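Local structure of ABC transporter periplasmic peptide-binding protein (Pseudoalteromonas, 4QFK) at residues Asn43-Thr48 / Ser123-Val128. The protein probably binds dipeptides or short peptides in the periplasm and delivers them to an ABC transporter for uptake. Numbering follows the deposited sequence.
Sequences NPQVTT and SRLFDV
Asn43 ND2 is gripped by two acceptors and lies beside Arg124 NH2. It donates a nearly straight bond to Gln45 OE1 (3.1 Å), which lies almost in the Asn43 amide plane, and a second bond to Asp204 OD1. Arg124 NH2, 2.9 Å from Asn43 ND2, makes a salt bridge to the same Asp204 OD1; the two donors do not bond to each other. The Asn43 amide and the Arg124 guanidinium approach from opposite directions, their planes turned 55° apart. Gln45 OE1 lies 3.4 Å from Arg124 NE, with the amide and guanidinium planes 74° apart. With CG anti to the backbone N (chi1 172°), Asn43 OD1 accepts from Gln45 N (2.8 Å), which sits above the amide carbonyl plane; this is an Asx turn. Replaced by alanine, Asn43 would lose its amide; the turn would probably open, Gln45 OE1 would lose its amide donor and Asp204 a donor too. The Gln45 chain runs out extended beyond CG, and its NE2 bonds Thr121 O on helix 115-126. Leu125 CD2 packs against this amide, 3.5 Å from Gln45 NE2. The loop between strand 31-35 and helix 50-60 is thus joined to helix 115-126 through side-chain amides and a shared carboxylate, which probably offsets the buried arginine charge.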
ATOM      1  N   ASN A  43      -1.289  17.599   2.053  1.00 14.07           N
ATOM      2  CA  ASN A  43      -0.806  17.214   0.723  1.00 16.60           C
ATOM      3  C   ASN A  43      -0.238  15.789   0.753  1.00 14.81           C
ATOM      4  O   ASN A  43       0.753  15.528   1.426  1.00 12.94           O
ATOM      5  CB  ASN A  43       0.236  18.225   0.237  1.00 15.11           C
ATOM      6  CG  ASN A  43       0.933  17.801  -1.042  1.00 16.71           C
ATOM      7  OD1 ASN A  43       0.570  16.809  -1.675  1.00 17.63           O
ATOM      8  ND2 ASN A  43       1.953  18.559  -1.427  1.00 17.13           N
ATOM      9  N   PRO A  44      -0.890  14.859   0.033  1.00 15.58           N
ATOM     10  CA  PRO A  44      -0.516  13.436   0.008  1.00 18.93           C
ATOM     11  C   PRO A  44       0.922  13.229  -0.404  1.00 15.14           C
ATOM     12  O   PRO A  44       1.512  12.225  -0.040  1.00 17.75           O
ATOM     13  CB  PRO A  44      -1.431  12.847  -1.073  1.00 15.50           C
ATOM     14  CG  PRO A  44      -2.614  13.725  -1.084  1.00 16.54           C
ATOM     15  CD  PRO A  44      -2.085  15.121  -0.784  1.00 14.65           C
ATOM     16  N   GLN A  45       1.482  14.172  -1.143  1.00 12.14           N
ATOM     17  CA  GLN A  45       2.827  13.992  -1.672  1.00 17.81           C
ATOM     18  C   GLN A  45       3.877  13.821  -0.598  1.00 17.11           C
ATOM     19  O   GLN A  45       4.884  13.155  -0.826  1.00 16.57           O
ATOM     20  CB  GLN A  45       3.256  15.175  -2.532  1.00 17.37           C
ATOM     21  CG  GLN A  45       2.546  15.330  -3.840  1.00 16.66           C
ATOM     22  CD  GLN A  45       3.111  16.508  -4.591  1.00 21.97           C
ATOM     23  OE1 GLN A  45       3.446  17.533  -3.981  1.00 18.18           O
ATOM     24  NE2 GLN A  45       3.272  16.362  -5.904  1.00 15.74           N
ATOM     25  N   VAL A  46       3.665  14.458   0.550  1.00 15.35           N
ATOM     26  CA  VAL A  46       4.721  14.549   1.550  1.00 15.07           C
ATOM     27  C   VAL A  46       4.618  13.537   2.694  1.00 16.57           C
ATOM     28  O   VAL A  46       5.345  13.657   3.666  1.00 17.71           O
ATOM     29  CB  VAL A  46       4.870  15.993   2.127  1.00 17.19           C
ATOM     30  CG1 VAL A  46       5.039  17.006   0.997  1.00 16.43           C
ATOM     31  CG2 VAL A  46       3.688  16.378   3.082  1.00 11.87           C
ATOM     32  N   THR A  47       3.738  12.541   2.578  1.00 16.00           N
ATOM     33  CA  THR A  47       3.587  11.554   3.656  1.00 14.82           C
ATOM     34  C   THR A  47       3.041  10.192   3.226  1.00 15.74           C
ATOM     35  O   THR A  47       2.200  10.105   2.330  1.00 18.84           O
ATOM     36  CB  THR A  47       2.681  12.100   4.791  1.00 16.41           C
ATOM     37  OG1 THR A  47       2.549  11.113   5.817  1.00 19.16           O
ATOM     38  CG2 THR A  47       1.294  12.457   4.273  1.00 15.67           C
ATOM     39  N   THR A  48       3.497   9.127   3.883  1.00 15.77           N
ATOM     40  CA  THR A  48       2.886   7.804   3.697  1.00 17.42           C
ATOM     41  C   THR A  48       2.075   7.366   4.915  1.00 18.56           C
ATOM     42  O   THR A  48       1.645   6.213   4.990  1.00 22.89           O
ATOM     43  CB  THR A  48       3.921   6.686   3.385  1.00 17.39           C
ATOM     44  OG1 THR A  48       4.783   6.495   4.519  1.00 20.43           O
ATOM     45  CG2 THR A  48       4.757   7.019   2.147  1.00 19.26           C
ATOM     46  N   SER A 123       6.788  17.762 -11.215  1.00 19.28           N
ATOM     47  CA  SER A 123       8.180  18.174 -11.267  1.00 20.52           C
ATOM     48  C   SER A 123       8.647  18.605  -9.890  1.00 22.65           C
ATOM     49  O   SER A 123       9.855  18.641  -9.658  1.00 22.51           O
ATOM     50  CB  SER A 123       8.418  19.280 -12.298  1.00 21.58           C
ATOM     51  OG  SER A 123       7.801  20.484 -11.894  1.00 22.23           O
ATOM     52  N   ARG A 124       7.710  18.927  -8.986  1.00 19.25           N
ATOM     53  CA  ARG A 124       8.071  19.162  -7.579  1.00 21.16           C
ATOM     54  C   ARG A 124       8.842  17.979  -6.985  1.00 20.51           C
ATOM     55  O   ARG A 124       9.747  18.163  -6.167  1.00 22.15           O
ATOM     56  CB  ARG A 124       6.843  19.432  -6.683  1.00 22.27           C
ATOM     57  CG  ARG A 124       7.114  20.434  -5.540  1.00 22.82           C
ATOM     58  CD  ARG A 124       6.906  19.922  -4.098  1.00 20.73           C
ATOM     59  NE  ARG A 124       5.550  20.157  -3.619  1.00 20.00           N
ATOM     60  CZ  ARG A 124       5.185  20.379  -2.352  1.00 19.58           C
ATOM     61  NH1 ARG A 124       6.071  20.427  -1.363  1.00 23.14           N
ATOM     62  NH2 ARG A 124       3.900  20.572  -2.075  1.00 15.20           N
ATOM     63  N   LEU A 125       8.477  16.765  -7.368  1.00 17.73           N
ATOM     64  CA  LEU A 125       9.090  15.586  -6.745  1.00 21.05           C
ATOM     65  C   LEU A 125      10.574  15.471  -7.068  1.00 20.85           C
ATOM     66  O   LEU A 125      11.335  14.954  -6.260  1.00 25.87           O
ATOM     67  CB  LEU A 125       8.395  14.284  -7.165  1.00 20.13           C
ATOM     68  CG  LEU A 125       6.868  14.208  -7.202  1.00 17.98           C
ATOM     69  CD1 LEU A 125       6.412  12.820  -7.592  1.00 25.88           C
ATOM     70  CD2 LEU A 125       6.289  14.568  -5.886  1.00 16.11           C
ATOM     71  N   PHE A 126      10.996  15.964  -8.228  1.00 20.93           N
ATOM     72  CA  PHE A 126      12.356  15.677  -8.690  1.00 23.44           C
ATOM     73  C   PHE A 126      13.218  16.876  -9.091  1.00 22.76           C
ATOM     74  O   PHE A 126      14.443  16.815  -8.998  1.00 24.62           O
ATOM     75  CB  PHE A 126      12.322  14.653  -9.842  1.00 26.98           C
ATOM     76  CG  PHE A 126      11.702  15.177 -11.118  1.00 27.19           C
ATOM     77  CD1 PHE A 126      12.489  15.791 -12.090  1.00 31.18           C
ATOM     78  CD2 PHE A 126      10.346  15.035 -11.361  1.00 25.00           C
ATOM     79  CE1 PHE A 126      11.929  16.270 -13.270  1.00 23.68           C
ATOM     80  CE2 PHE A 126       9.783  15.504 -12.538  1.00 24.74           C
ATOM     81  CZ  PHE A 126      10.574  16.125 -13.492  1.00 25.05           C
ATOM     82  N   ASP A 127      12.582  17.956  -9.530  1.00 19.81           N
ATOM     83  CA  ASP A 127      13.288  19.084 -10.119  1.00 22.33           C
ATOM     84  C   ASP A 127      13.825  20.058  -9.065  1.00 25.71           C
ATOM     85  O   ASP A 127      13.051  20.792  -8.451  1.00 25.23           O
ATOM     86  CB  ASP A 127      12.343  19.820 -11.086  1.00 23.48           C
ATOM     87  CG  ASP A 127      13.078  20.785 -12.013  1.00 23.39           C
ATOM     88  OD1 ASP A 127      14.259  21.074 -11.757  1.00 24.31           O
ATOM     89  OD2 ASP A 127      12.474  21.247 -13.002  1.00 25.81           O
ATOM     90  N   VAL A 128      15.145  20.085  -8.870  1.00 24.07           N
ATOM     91  CA  VAL A 128      15.746  20.967  -7.866  1.00 24.09           C
ATOM     92  C   VAL A 128      15.602  22.427  -8.241  1.00 25.82           C
ATOM     93  O   VAL A 128      16.130  23.302  -7.555  1.00 29.50           O
ATOM     94  CB  VAL A 128      17.257  20.692  -7.613  1.00 25.69           C
ATOM     95  CG1 VAL A 128      17.511  19.213  -7.354  1.00 25.06           C
ATOM     96  CG2 VAL A 128      18.108  21.209  -8.772  1.00 27.82           C
TER